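Local coordinates for protein esterase (PDB 3DOH) that hydrolyses carboxylic esters, probably through a serine-type site, as a thermostable enzyme joining an alpha/beta-hydrolase domain to an immunoglobulin-like domain, at residues A[15-20]-A[196-201]; A[147-152]-A[244-249]; A[184-189]-A[219-224]. All blocks are in the same frame, centred on the assembly; numbering follows the deposited sequence.

Interaction 1: residues A[15-20]-A[196-201]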
ATOM      1  N   VAL A  15      -3.661  -6.223 -32.572  1.00 27.54           N
ATOM      2  CA  VAL A  15      -2.965  -7.426 -32.122  1.00 27.71           C
ATOM      3  C   VAL A  15      -1.766  -7.036 -31.245  1.00 28.57           C
ATOM      4  O   VAL A  15      -0.789  -6.407 -31.734  1.00 28.74           O
ATOM      5  CB  VAL A  15      -2.550  -8.382 -33.293  1.00 27.87           C
ATOM      6  CG1 VAL A  15      -1.912  -9.664 -32.764  1.00 25.54           C
ATOM      7  CG2 VAL A  15      -3.751  -8.712 -34.193  1.00 27.11           C
ATOM      8  N   PHE A  16      -1.851  -7.400 -29.960  1.00 28.21           N
ATOM      9  CA  PHE A  16      -0.786  -7.115 -29.002  1.00 28.25           C
ATOM     10  C   PHE A  16       0.100  -8.364 -28.819  1.00 29.71           C
ATOM     11  O   PHE A  16      -0.309  -9.488 -29.189  1.00 29.84           O
ATOM     12  CB  PHE A  16      -1.364  -6.665 -27.661  1.00 26.75           C
ATOM     13  CG  PHE A  16      -2.011  -5.328 -27.702  1.00 26.16           C
ATOM     14  CD1 PHE A  16      -3.390  -5.213 -27.923  1.00 26.02           C
ATOM     15  CD2 PHE A  16      -1.246  -4.157 -27.561  1.00 23.89           C
ATOM     16  CE1 PHE A  16      -4.007  -3.954 -27.991  1.00 23.73           C
ATOM     17  CE2 PHE A  16      -1.837  -2.906 -27.635  1.00 19.96           C
ATOM     18  CZ  PHE A  16      -3.211  -2.789 -27.827  1.00 23.34           C
ATOM     19  N   PRO A  17       1.309  -8.195 -28.229  1.00 30.35           N
ATOM     20  CA  PRO A  17       2.177  -9.369 -28.200  1.00 30.25           C
ATOM     21  C   PRO A  17       1.506 -10.657 -27.691  1.00 30.94           C
ATOM     22  O   PRO A  17       1.829 -11.748 -28.181  1.00 30.81           O
ATOM     23  CB  PRO A  17       3.347  -8.904 -27.327  1.00 30.12           C
ATOM     24  CG  PRO A  17       3.422  -7.412 -27.615  1.00 30.13           C
ATOM     25  CD  PRO A  17       1.961  -7.015 -27.606  1.00 29.94           C
ATOM     26  N   GLU A  18       0.564 -10.553 -26.751  1.00 31.32           N
ATOM     27  CA  GLU A  18      -0.096 -11.767 -26.230  1.00 31.89           C
ATOM     28  C   GLU A  18      -1.437 -12.049 -26.938  1.00 31.24           C
ATOM     29  O   GLU A  18      -2.262 -12.837 -26.450  1.00 31.02           O
ATOM     30  CB  GLU A  18      -0.279 -11.685 -24.718  1.00 32.79           C
ATOM     31  CG  GLU A  18       0.890 -10.980 -23.971  1.00 38.45           C
ATOM     32  CD  GLU A  18       0.570  -9.533 -23.526  1.00 47.25           C
ATOM     33  OE1 GLU A  18       0.868  -8.550 -24.301  1.00 48.54           O
ATOM     34  OE2 GLU A  18       0.008  -9.397 -22.390  1.00 50.11           O
ATOM     35  N   GLY A  19      -1.638 -11.404 -28.094  1.00 30.05           N
ATOM     36  CA  GLY A  19      -2.819 -11.600 -28.903  1.00 28.49           C
ATOM     37  C   GLY A  19      -3.713 -10.390 -29.036  1.00 27.82           C
ATOM     38  O   GLY A  19      -3.397  -9.299 -28.525  1.00 27.32           O
ATOM     39  N   GLU A  20      -4.839 -10.586 -29.713  1.00 27.13           N
ATOM     40  CA  GLU A  20      -5.702  -9.488 -30.121  1.00 26.33           C
ATOM     41  C   GLU A  20      -6.611  -9.054 -28.979  1.00 26.40           C
ATOM     42  O   GLU A  20      -7.264  -9.877 -28.337  1.00 26.26           O
ATOM     43  CB  GLU A  20      -6.542  -9.889 -31.336  1.00 25.63           C
ATOM     44  CG  GLU A  20      -7.586  -8.859 -31.737  1.00 25.29           C
ATOM     45  CD  GLU A  20      -8.739  -9.468 -32.509  1.00 24.57           C
ATOM     46  OE1 GLU A  20      -9.097 -10.632 -32.225  1.00 19.60           O
ATOM     47  OE2 GLU A  20      -9.288  -8.785 -33.397  1.00 24.81           O
ATOM     48  N   GLY A 196      -3.714 -14.412 -32.829  1.00 22.05           N
ATOM     49  CA  GLY A 196      -3.233 -15.026 -31.593  1.00 22.77           C
ATOM     50  C   GLY A 196      -1.949 -14.425 -31.056  1.00 23.73           C
ATOM     51  O   GLY A 196      -1.730 -14.453 -29.858  1.00 24.12           O
ATOM     52  N   ASN A 197      -1.115 -13.858 -31.932  1.00 24.36           N
ATOM     53  CA  ASN A 197       0.148 -13.177 -31.554  1.00 25.15           C
ATOM     54  C   ASN A 197       0.611 -12.245 -32.701  1.00 25.17           C
ATOM     55  O   ASN A 197      -0.104 -12.115 -33.687  1.00 25.78           O
ATOM     56  CB  ASN A 197       1.205 -14.210 -31.210  1.00 24.17           C
ATOM     57  CG  ASN A 197       1.265 -15.314 -32.236  1.00 27.12           C
ATOM     58  OD1 ASN A 197       1.174 -16.509 -31.898  1.00 31.80           O
ATOM     59  ND2 ASN A 197       1.426 -14.931 -33.512  1.00 26.21           N
ATOM     60  N   ARG A 198       1.775 -11.610 -32.588  1.00 25.13           N
ATOM     61  CA  ARG A 198       2.175 -10.579 -33.535  1.00 25.64           C
ATOM     62  C   ARG A 198       2.930 -11.220 -34.706  1.00 25.48           C
ATOM     63  O   ARG A 198       3.587 -10.547 -35.508  1.00 24.94           O
ATOM     64  CB  ARG A 198       3.013  -9.485 -32.839  1.00 25.87           C
ATOM     65  CG  ARG A 198       2.237  -8.341 -32.088  1.00 26.87           C
ATOM     66  CD  ARG A 198       2.875  -6.928 -32.320  1.00 28.47           C
ATOM     67  NE  ARG A 198       1.871  -5.838 -32.293  1.00 39.64           N
ATOM     68  CZ  ARG A 198       1.743  -4.887 -31.329  1.00 45.16           C
ATOM     69  NH1 ARG A 198       2.574  -4.842 -30.265  1.00 46.32           N
ATOM     70  NH2 ARG A 198       0.769  -3.953 -31.412  1.00 43.48           N
ATOM     71  N   GLY A 199       2.810 -12.544 -34.819  1.00 26.08           N
ATOM     72  CA  GLY A 199       3.585 -13.333 -35.803  1.00 25.15           C
ATOM     73  C   GLY A 199       3.416 -12.956 -37.258  1.00 24.78           C
ATOM     74  O   GLY A 199       4.380 -13.009 -38.047  1.00 24.62           O
ATOM     75  N   ALA A 200       2.196 -12.569 -37.630  1.00 24.47           N
ATOM     76  CA  ALA A 200       1.909 -12.238 -39.031  1.00 24.41           C
ATOM     77  C   ALA A 200       2.003 -10.731 -39.218  1.00 24.71           C
ATOM     78  O   ALA A 200       2.549 -10.223 -40.179  1.00 24.36           O
ATOM     79  CB  ALA A 200       0.516 -12.735 -39.426  1.00 23.29           C
ATOM     80  N   VAL A 201       1.494 -10.041 -38.224  1.00 24.66           N
ATOM     81  CA  VAL A 201       1.103  -8.676 -38.315  1.00 24.43           C
ATOM     82  C   VAL A 201       2.283  -7.708 -38.138  1.00 23.98           C
ATOM     83  O   VAL A 201       2.316  -6.621 -38.721  1.00 24.69           O
ATOM     84  CB  VAL A 201       0.011  -8.526 -37.234  1.00 25.29           C
ATOM     85  CG1 VAL A 201       0.346  -7.499 -36.184  1.00 25.90           C
ATOM     86  CG2 VAL A 201      -1.382  -8.468 -37.841  1.00 23.60           C
TER
HETATM   87  O   HOH W   1       3.497 -12.010 -30.291  1.00 33.41           O

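Interaction 2: residues A[147-152]-A[244-249]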
ATOM      1  N   PHE A 147      -8.349 -15.591 -48.247  1.00 36.53           N
ATOM      2  CA  PHE A 147      -8.444 -16.478 -49.389  1.00 37.45           C
ATOM      3  C   PHE A 147      -8.526 -17.882 -48.828  1.00 38.28           C
ATOM      4  O   PHE A 147      -8.175 -18.102 -47.666  1.00 38.47           O
ATOM      5  CB  PHE A 147      -7.206 -16.336 -50.290  1.00 37.13           C
ATOM      6  CG  PHE A 147      -7.151 -15.044 -51.048  1.00 37.74           C
ATOM      7  CD1 PHE A 147      -8.113 -14.735 -52.010  1.00 39.62           C
ATOM      8  CD2 PHE A 147      -6.138 -14.120 -50.807  1.00 37.36           C
ATOM      9  CE1 PHE A 147      -8.047 -13.508 -52.727  1.00 40.42           C
ATOM     10  CE2 PHE A 147      -6.067 -12.893 -51.507  1.00 34.50           C
ATOM     11  CZ  PHE A 147      -7.006 -12.593 -52.462  1.00 37.38           C
ATOM     12  N   THR A 148      -9.007 -18.822 -49.641  1.00 39.55           N
ATOM     13  CA  THR A 148      -8.902 -20.273 -49.356  1.00 40.01           C
ATOM     14  C   THR A 148      -8.260 -20.910 -50.559  1.00 40.18           C
ATOM     15  O   THR A 148      -8.517 -20.471 -51.672  1.00 40.38           O
ATOM     16  CB  THR A 148     -10.257 -20.918 -49.216  1.00 39.60           C
ATOM     17  OG1 THR A 148     -11.117 -20.019 -48.520  1.00 41.61           O
ATOM     18  CG2 THR A 148     -10.143 -22.160 -48.417  1.00 40.08           C
ATOM     19  N   PHE A 149      -7.431 -21.926 -50.348  1.00 40.01           N
ATOM     20  CA  PHE A 149      -6.819 -22.608 -51.444  1.00 40.63           C
ATOM     21  C   PHE A 149      -7.271 -24.029 -51.340  1.00 43.35           C
ATOM     22  O   PHE A 149      -7.366 -24.567 -50.231  1.00 43.45           O
ATOM     23  CB  PHE A 149      -5.303 -22.494 -51.317  1.00 39.93           C
ATOM     24  CG  PHE A 149      -4.518 -23.520 -52.101  1.00 35.66           C
ATOM     25  CD1 PHE A 149      -4.217 -23.311 -53.425  1.00 32.75           C
ATOM     26  CD2 PHE A 149      -4.056 -24.672 -51.483  1.00 33.11           C
ATOM     27  CE1 PHE A 149      -3.473 -24.236 -54.142  1.00 32.53           C
ATOM     28  CE2 PHE A 149      -3.306 -25.604 -52.181  1.00 33.42           C
ATOM     29  CZ  PHE A 149      -3.023 -25.387 -53.516  1.00 35.98           C
ATOM     30  N   LYS A 150      -7.598 -24.635 -52.484  1.00 46.35           N
ATOM     31  CA  LYS A 150      -7.919 -26.076 -52.511  1.00 49.63           C
ATOM     32  C   LYS A 150      -6.777 -26.853 -53.186  1.00 50.71           C
ATOM     33  O   LYS A 150      -6.520 -26.701 -54.381  1.00 50.88           O
ATOM     34  CB  LYS A 150      -9.327 -26.380 -53.105  1.00 49.86           C
ATOM     35  CG  LYS A 150      -9.822 -25.511 -54.329  1.00 51.58           C
ATOM     36  CD  LYS A 150     -11.031 -26.181 -55.082  1.00 51.68           C
ATOM     37  CE  LYS A 150     -11.853 -25.198 -55.973  1.00 52.89           C
ATOM     38  NZ  LYS A 150     -11.478 -25.194 -57.435  1.00 54.18           N
ATOM     39  N   ASP A 151      -6.063 -27.635 -52.385  1.00 52.60           N
ATOM     40  CA  ASP A 151      -4.912 -28.401 -52.839  1.00 54.52           C
ATOM     41  C   ASP A 151      -5.411 -29.504 -53.786  1.00 55.95           C
ATOM     42  O   ASP A 151      -6.087 -30.419 -53.346  1.00 56.17           O
ATOM     43  CB  ASP A 151      -4.202 -28.972 -51.597  1.00 54.68           C
ATOM     44  CG  ASP A 151      -2.992 -29.860 -51.933  1.00 55.15           C
ATOM     45  OD1 ASP A 151      -3.040 -30.598 -52.949  1.00 55.48           O
ATOM     46  OD2 ASP A 151      -1.999 -29.832 -51.153  1.00 53.46           O
ATOM     47  N   PRO A 152      -5.089 -29.413 -55.097  1.00 57.40           N
ATOM     48  CA  PRO A 152      -5.748 -30.272 -56.109  1.00 58.27           C
ATOM     49  C   PRO A 152      -5.232 -31.726 -56.117  1.00 58.97           C
ATOM     50  O   PRO A 152      -5.914 -32.628 -56.652  1.00 58.78           O
ATOM     51  CB  PRO A 152      -5.396 -29.575 -57.428  1.00 57.95           C
ATOM     52  CG  PRO A 152      -4.054 -28.990 -57.171  1.00 57.37           C
ATOM     53  CD  PRO A 152      -4.069 -28.539 -55.716  1.00 57.57           C
ATOM     54  N   LEU A 244       1.310 -28.357 -44.409  1.00 32.99           N
ATOM     55  CA  LEU A 244       2.550 -27.720 -44.827  1.00 32.49           C
ATOM     56  C   LEU A 244       2.676 -27.836 -46.317  1.00 32.65           C
ATOM     57  O   LEU A 244       2.962 -26.850 -46.980  1.00 33.07           O
ATOM     58  CB  LEU A 244       3.767 -28.381 -44.191  1.00 33.07           C
ATOM     59  CG  LEU A 244       5.075 -27.621 -43.865  1.00 33.18           C
ATOM     60  CD1 LEU A 244       6.246 -28.600 -43.912  1.00 31.51           C
ATOM     61  CD2 LEU A 244       5.405 -26.429 -44.744  1.00 31.80           C
ATOM     62  N   LEU A 245       2.465 -29.035 -46.856  1.00 32.35           N
ATOM     63  CA  LEU A 245       2.616 -29.238 -48.297  1.00 31.72           C
ATOM     64  C   LEU A 245       1.711 -28.324 -49.062  1.00 31.20           C
ATOM     65  O   LEU A 245       2.099 -27.725 -50.050  1.00 31.69           O
ATOM     66  CB  LEU A 245       2.330 -30.678 -48.689  1.00 31.76           C
ATOM     67  CG  LEU A 245       3.456 -31.591 -48.234  1.00 32.08           C
ATOM     68  CD1 LEU A 245       3.005 -33.035 -48.404  1.00 33.85           C
ATOM     69  CD2 LEU A 245       4.731 -31.290 -48.989  1.00 28.11           C
ATOM     70  N   ALA A 246       0.496 -28.193 -48.590  1.00 30.46           N
ATOM     71  CA  ALA A 246      -0.381 -27.280 -49.217  1.00 30.69           C
ATOM     72  C   ALA A 246       0.290 -25.873 -49.206  1.00 31.48           C
ATOM     73  O   ALA A 246       0.510 -25.313 -50.284  1.00 32.26           O
ATOM     74  CB  ALA A 246      -1.722 -27.323 -48.534  1.00 29.91           C
ATOM     75  N   VAL A 247       0.681 -25.336 -48.030  1.00 31.67           N
ATOM     76  CA  VAL A 247       1.370 -24.016 -47.930  1.00 31.27           C
ATOM     77  C   VAL A 247       2.426 -23.782 -49.026  1.00 32.06           C
ATOM     78  O   VAL A 247       2.506 -22.714 -49.633  1.00 31.50           O
ATOM     79  CB  VAL A 247       2.031 -23.827 -46.544  1.00 31.73           C
ATOM     80  CG1 VAL A 247       2.860 -22.545 -46.480  1.00 29.73           C
ATOM     81  CG2 VAL A 247       0.990 -23.864 -45.455  1.00 29.99           C
ATOM     82  N   ILE A 248       3.237 -24.789 -49.303  1.00 32.84           N
ATOM     83  CA  ILE A 248       4.196 -24.627 -50.390  1.00 34.22           C
ATOM     84  C   ILE A 248       3.536 -24.277 -51.732  1.00 35.02           C
ATOM     85  O   ILE A 248       3.914 -23.309 -52.396  1.00 35.24           O
ATOM     86  CB  ILE A 248       5.085 -25.845 -50.533  1.00 33.77           C
ATOM     87  CG1 ILE A 248       5.831 -26.064 -49.223  1.00 34.44           C
ATOM     88  CG2 ILE A 248       6.039 -25.647 -51.684  1.00 32.98           C
ATOM     89  CD1 ILE A 248       6.765 -24.916 -48.851  1.00 32.46           C
ATOM     90  N   LYS A 249       2.529 -25.060 -52.098  1.00 36.14           N
ATOM     91  CA  LYS A 249       1.809 -24.858 -53.351  1.00 37.30           C
ATOM     92  C   LYS A 249       1.264 -23.460 -53.383  1.00 37.20           C
ATOM     93  O   LYS A 249       1.231 -22.825 -54.410  1.00 37.39           O
ATOM     94  CB  LYS A 249       0.678 -25.880 -53.490  1.00 37.57           C
ATOM     95  CG  LYS A 249       1.167 -27.290 -53.736  1.00 39.83           C
ATOM     96  CD  LYS A 249       0.052 -28.282 -53.532  1.00 45.06           C
ATOM     97  CE  LYS A 249       0.597 -29.709 -53.652  1.00 49.32           C
ATOM     98  NZ  LYS A 249      -0.453 -30.768 -53.370  1.00 50.58           N
TER

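Interaction 3: residues A[184-189]-A[219-224]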
ATOM      1  N   GLY A 184      -2.545 -23.756 -31.033  1.00 28.04           N
ATOM      2  CA  GLY A 184      -3.757 -23.146 -30.499  1.00 29.20           C
ATOM      3  C   GLY A 184      -4.523 -22.333 -31.512  1.00 30.39           C
ATOM      4  O   GLY A 184      -5.717 -22.134 -31.373  1.00 31.45           O
ATOM      5  N   GLU A 185      -3.829 -21.852 -32.535  1.00 30.98           N
ATOM      6  CA  GLU A 185      -4.437 -21.064 -33.579  1.00 31.45           C
ATOM      7  C   GLU A 185      -5.044 -21.922 -34.698  1.00 31.22           C
ATOM      8  O   GLU A 185      -5.683 -21.385 -35.596  1.00 30.68           O
ATOM      9  CB  GLU A 185      -3.396 -20.110 -34.161  1.00 32.04           C
ATOM     10  CG  GLU A 185      -3.114 -18.932 -33.288  1.00 34.78           C
ATOM     11  CD  GLU A 185      -2.483 -19.377 -32.000  1.00 39.79           C
ATOM     12  OE1 GLU A 185      -1.334 -19.905 -32.067  1.00 42.38           O
ATOM     13  OE2 GLU A 185      -3.147 -19.237 -30.939  1.00 38.31           O
ATOM     14  N   ARG A 186      -4.850 -23.239 -34.650  1.00 30.89           N
ATOM     15  CA  ARG A 186      -5.524 -24.126 -35.610  1.00 31.07           C
ATOM     16  C   ARG A 186      -7.025 -23.886 -35.624  1.00 31.44           C
ATOM     17  O   ARG A 186      -7.615 -23.453 -34.617  1.00 31.36           O
ATOM     18  CB  ARG A 186      -5.265 -25.599 -35.340  1.00 30.19           C
ATOM     19  CG  ARG A 186      -3.908 -26.062 -35.766  1.00 29.98           C
ATOM     20  CD  ARG A 186      -3.670 -27.464 -35.274  1.00 28.78           C
ATOM     21  NE  ARG A 186      -3.951 -27.574 -33.854  1.00 26.95           N
ATOM     22  CZ  ARG A 186      -3.944 -28.715 -33.176  1.00 27.20           C
ATOM     23  NH1 ARG A 186      -3.664 -29.845 -33.800  1.00 24.46           N
ATOM     24  NH2 ARG A 186      -4.198 -28.725 -31.863  1.00 27.64           N
ATOM     25  N   GLY A 187      -7.633 -24.158 -36.774  1.00 31.36           N
ATOM     26  CA  GLY A 187      -9.025 -23.844 -36.957  1.00 31.64           C
ATOM     27  C   GLY A 187      -9.357 -23.708 -38.413  1.00 31.82           C
ATOM     28  O   GLY A 187      -8.656 -24.231 -39.275  1.00 32.47           O
ATOM     29  N   THR A 188     -10.462 -23.029 -38.697  1.00 31.99           N
ATOM     30  CA  THR A 188     -11.060 -23.047 -40.028  1.00 32.10           C
ATOM     31  C   THR A 188     -11.675 -21.683 -40.300  1.00 32.31           C
ATOM     32  O   THR A 188     -12.346 -21.473 -41.310  1.00 33.50           O
ATOM     33  CB  THR A 188     -12.153 -24.125 -40.141  1.00 32.51           C
ATOM     34  OG1 THR A 188     -11.865 -24.988 -41.248  1.00 30.74           O
ATOM     35  CG2 THR A 188     -13.516 -23.482 -40.347  1.00 31.59           C
ATOM     36  N   ASP A 189     -11.431 -20.760 -39.377  1.00 31.13           N
ATOM     37  CA  ASP A 189     -12.028 -19.449 -39.410  1.00 31.35           C
ATOM     38  C   ASP A 189     -11.192 -18.432 -40.179  1.00 31.06           C
ATOM     39  O   ASP A 189     -11.676 -17.332 -40.498  1.00 31.39           O
ATOM     40  CB  ASP A 189     -12.235 -18.942 -37.964  1.00 32.13           C
ATOM     41  CG  ASP A 189     -10.893 -18.802 -37.163  1.00 34.59           C
ATOM     42  OD1 ASP A 189      -9.974 -19.617 -37.336  1.00 36.29           O
ATOM     43  OD2 ASP A 189     -10.745 -17.875 -36.339  1.00 39.18           O
ATOM     44  N   PRO A 219      -0.981 -18.740 -43.446  1.00 29.36           N
ATOM     45  CA  PRO A 219      -1.881 -19.892 -43.553  1.00 30.10           C
ATOM     46  C   PRO A 219      -2.442 -20.459 -42.247  1.00 30.82           C
ATOM     47  O   PRO A 219      -1.765 -20.429 -41.217  1.00 31.41           O
ATOM     48  CB  PRO A 219      -1.022 -20.944 -44.276  1.00 30.05           C
ATOM     49  CG  PRO A 219       0.358 -20.572 -43.961  1.00 30.05           C
ATOM     50  CD  PRO A 219       0.396 -19.067 -43.815  1.00 29.82           C
ATOM     51  N   GLN A 220      -3.673 -20.993 -42.304  1.00 31.52           N
ATOM     52  CA  GLN A 220      -4.276 -21.680 -41.136  1.00 32.04           C
ATOM     53  C   GLN A 220      -4.403 -23.174 -41.288  1.00 32.69           C
ATOM     54  O   GLN A 220      -4.911 -23.671 -42.289  1.00 33.65           O
ATOM     55  CB  GLN A 220      -5.661 -21.136 -40.804  1.00 31.71           C
ATOM     56  CG  GLN A 220      -6.334 -21.908 -39.675  1.00 29.69           C
ATOM     57  CD  GLN A 220      -7.558 -21.183 -39.139  1.00 31.42           C
ATOM     58  OE1 GLN A 220      -8.412 -20.739 -39.906  1.00 30.29           O
ATOM     59  NE2 GLN A 220      -7.636 -21.036 -37.813  1.00 30.32           N
ATOM     60  N   CYS A 221      -3.935 -23.902 -40.280  1.00 33.29           N
ATOM     61  CA  CYS A 221      -3.930 -25.360 -40.326  1.00 33.65           C
ATOM     62  C   CYS A 221      -5.029 -25.943 -39.445  1.00 34.47           C
ATOM     63  O   CYS A 221      -5.398 -25.358 -38.427  1.00 34.45           O
ATOM     64  CB  CYS A 221      -2.566 -25.905 -39.895  1.00 33.17           C
ATOM     65  SG  CYS A 221      -2.621 -27.551 -39.150  1.00 32.83           S
ATOM     66  N   PRO A 222      -5.550 -27.100 -39.844  1.00 35.59           N
ATOM     67  CA  PRO A 222      -6.950 -27.446 -39.580  1.00 36.59           C
ATOM     68  C   PRO A 222      -7.076 -28.484 -38.470  1.00 36.74           C
ATOM     69  O   PRO A 222      -6.243 -29.385 -38.371  1.00 35.94           O
ATOM     70  CB  PRO A 222      -7.415 -28.041 -40.911  1.00 36.38           C
ATOM     71  CG  PRO A 222      -6.178 -28.597 -41.520  1.00 36.82           C
ATOM     72  CD  PRO A 222      -5.067 -27.671 -41.114  1.00 35.92           C
ATOM     73  N   PRO A 223      -8.110 -28.353 -37.646  1.00 37.70           N
ATOM     74  CA  PRO A 223      -7.950 -28.425 -36.190  1.00 38.33           C
ATOM     75  C   PRO A 223      -7.337 -29.752 -35.753  1.00 39.14           C
ATOM     76  O   PRO A 223      -6.796 -29.847 -34.651  1.00 39.95           O
ATOM     77  CB  PRO A 223      -9.387 -28.317 -35.679  1.00 38.18           C
ATOM     78  CG  PRO A 223     -10.096 -27.539 -36.730  1.00 38.11           C
ATOM     79  CD  PRO A 223      -9.471 -27.946 -38.034  1.00 37.60           C
ATOM     80  N   ASN A 224      -7.423 -30.761 -36.613  1.00 39.92           N
ATOM     81  CA  ASN A 224      -6.981 -32.106 -36.262  1.00 41.89           C
ATOM     82  C   ASN A 224      -5.792 -32.560 -37.101  1.00 41.63           C
ATOM     83  O   ASN A 224      -5.593 -33.755 -37.319  1.00 41.91           O
ATOM     84  CB  ASN A 224      -8.134 -33.102 -36.402  1.00 42.99           C
ATOM     85  CG  ASN A 224      -8.847 -33.358 -35.088  1.00 47.64           C
ATOM     86  OD1 ASN A 224      -9.997 -32.959 -34.905  1.00 52.41           O
ATOM     87  ND2 ASN A 224      -8.164 -34.026 -34.166  1.00 50.45           N
TER
HETATM   88  O   HOH W   2      -7.143 -25.057 -41.467  1.00 25.08           O

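Interaction 1: residues A[15-20]-A[196-201]
Val15 carries CG1 on the far side of CB from its backbone N (chi1 -176°), which aims that methyl at Asn197 O, 3.2 Å away. Arg198 does the reverse: its CG swings beside its own N, and bends at chi2 and chi3 then carry the chain over the backbone of Val15 and Phe16. Val15 O lies above one face of the guanidinium, 2.8 Å from Arg198 NE, and Phe16 CA lies over the same group, 4.1 Å from its plane. The N-H groups are badly aimed at this carbonyl, so one guanidinium face lies against the backbone of residues 15-16 without a hydrogen bond to it. At its far end Arg198 NH1 passes 3.5 Å from Pro17 CD, with the two side chains running alongside each other. Its main charged partner is Glu347 of the second subunit, joined through NH1, so this arginine also links the domain contact to the assembly.

Residues 16-19 form a type I turn closing a two-residue beta hairpin, with Phe16 and Gly19 bonded in both directions. Pro17 suits the first corner because its ring fixes phi near the value needed, and Gly19, at phi 115°, has no CB, which would press on the carbonyl O of Glu18 and on Gly196 O. A water ties the turn to the loop, donating to Pro17 O at 2.7 Å and accepting from Arg198 N at 2.9 Å. Val15 CB meets Val201 CG1 at 4.2 Å, a small apolar patch that branched residues fill well.

The hairpin joins strands 8-16 and 19-29 of the immunoglobulin-like domain. It rests on the loop after helix 192-195 in the hydrolase domain, where Asn197 and Ala200 pack against Phe179 of strand 174-180, while Val15 and Val201 reach Ile141 and Ile140.

Interaction 2: residues A[147-152]-A[244-249]
Asp151, just past the end of strand 144-150, comes within 5.9 Å of Ala246 of helix 242-257, CA to CA. This is helix-on-sheet packing in the alpha/beta-hydrolase fold: the strand is an outermost one of the central mixed sheet, and the helix covers its end. Ala246 and Lys249, about one helical turn apart, make the contact, and of the two it is Lys249 whose CB points at the strand segment.

Alanine suits the first place because its short side chain lets the backbones come close; its CB touches Asp151 OD2 at 3.6 Å and Phe149 CE2 at 4.3 Å. Phe149 sends its ring toward the helix, CG on the opposite side of CB from N (chi1 160°), and its outer atom CZ meets Lys249 CB at 3.7 Å. The ring also packs on Ile250 and Lys253 of the same helix and on Tyr160 of strand 157-163, so a large apolar residue fills this buried spot.

Lys249 is extended beyond CG and crosses Asp151 at about a right angle. Its chain passes beside the carboxylate, CD 3.5 Å from Asp151 OD2, before the amine closes a salt bridge. Asp151 OD1 has a second donor, Thr154 N, so the turn after the strand helps orient the carboxylate. Lys249 NZ reaches OD1 at 2.6 Å on its syn side, 26° out of the carboxylate plane, with a weak second bond to OD2 at 2.9 Å.

Interaction 3: residues A[184-189]-A[219-224]
Gln220 points its CB at the loop 184-189, which follows strand 174-180 of the alpha/beta-hydrolase fold, the place where relatives usually carry part of the oxyanion hole. From CB the chain runs straight out, CG lying opposite the backbone N (chi1 175°), and CG passes 3.3 Å from Gly187 O. The amide then enters the bend of the loop. OE1 accepts from Asn190 N, while NE2 spends its two hydrogens on Glu185 O at 3.0 Å, in that carbonyl's plane, and on Asp189 OD1 at 2.8 Å. Three bonds fix the rotation of the amide; glutamine fits because it is long enough and both donates and accepts.

Beside it, Arg186 lays CG 3.9 Å from Cys221 SG and brings one guanidinium face under Pro223 O. Its N-H groups are taken up by the carbonyls of Ser225, Ala183 and Phe101. Gly187 lacks CB, which at these backbone angles would strike Gln220 NE2 and the carbonyl O of Arg186; its CA meets Pro223 CG at 3.9 Å. A water donates to both Gly187 O and Gln220 O. Next to it the backbones are joined directly: Gly187 N donates to Cys221 O at 3.0 Å, tilted 24° from the carbonyl plane.

Interaction 1 joins the immunoglobulin-like domain to the hydrolase domain, whereas interactions 2 and 3 lie within the latter. Along the chain the order is 15-20, 147-152, 184-189, 196-201, 219-224, 244-249, so interaction 3 falls wholly between the halves of interaction 2 while interaction 1 crosses both. Centres of 1 and 3 are about 16 Å apart, and they touch where Gly196 meets Glu185; 2 and 3, about 13 Å apart, meet where Val247 packs on Pro219. Interactions 1 and 2 stay about 12 Å apart at their nearest atoms. Interaction 3 thus bridges domain junction and sheet edge, with Asn197 and Glu185 near the probable Ser271-His359-Asp319 triad.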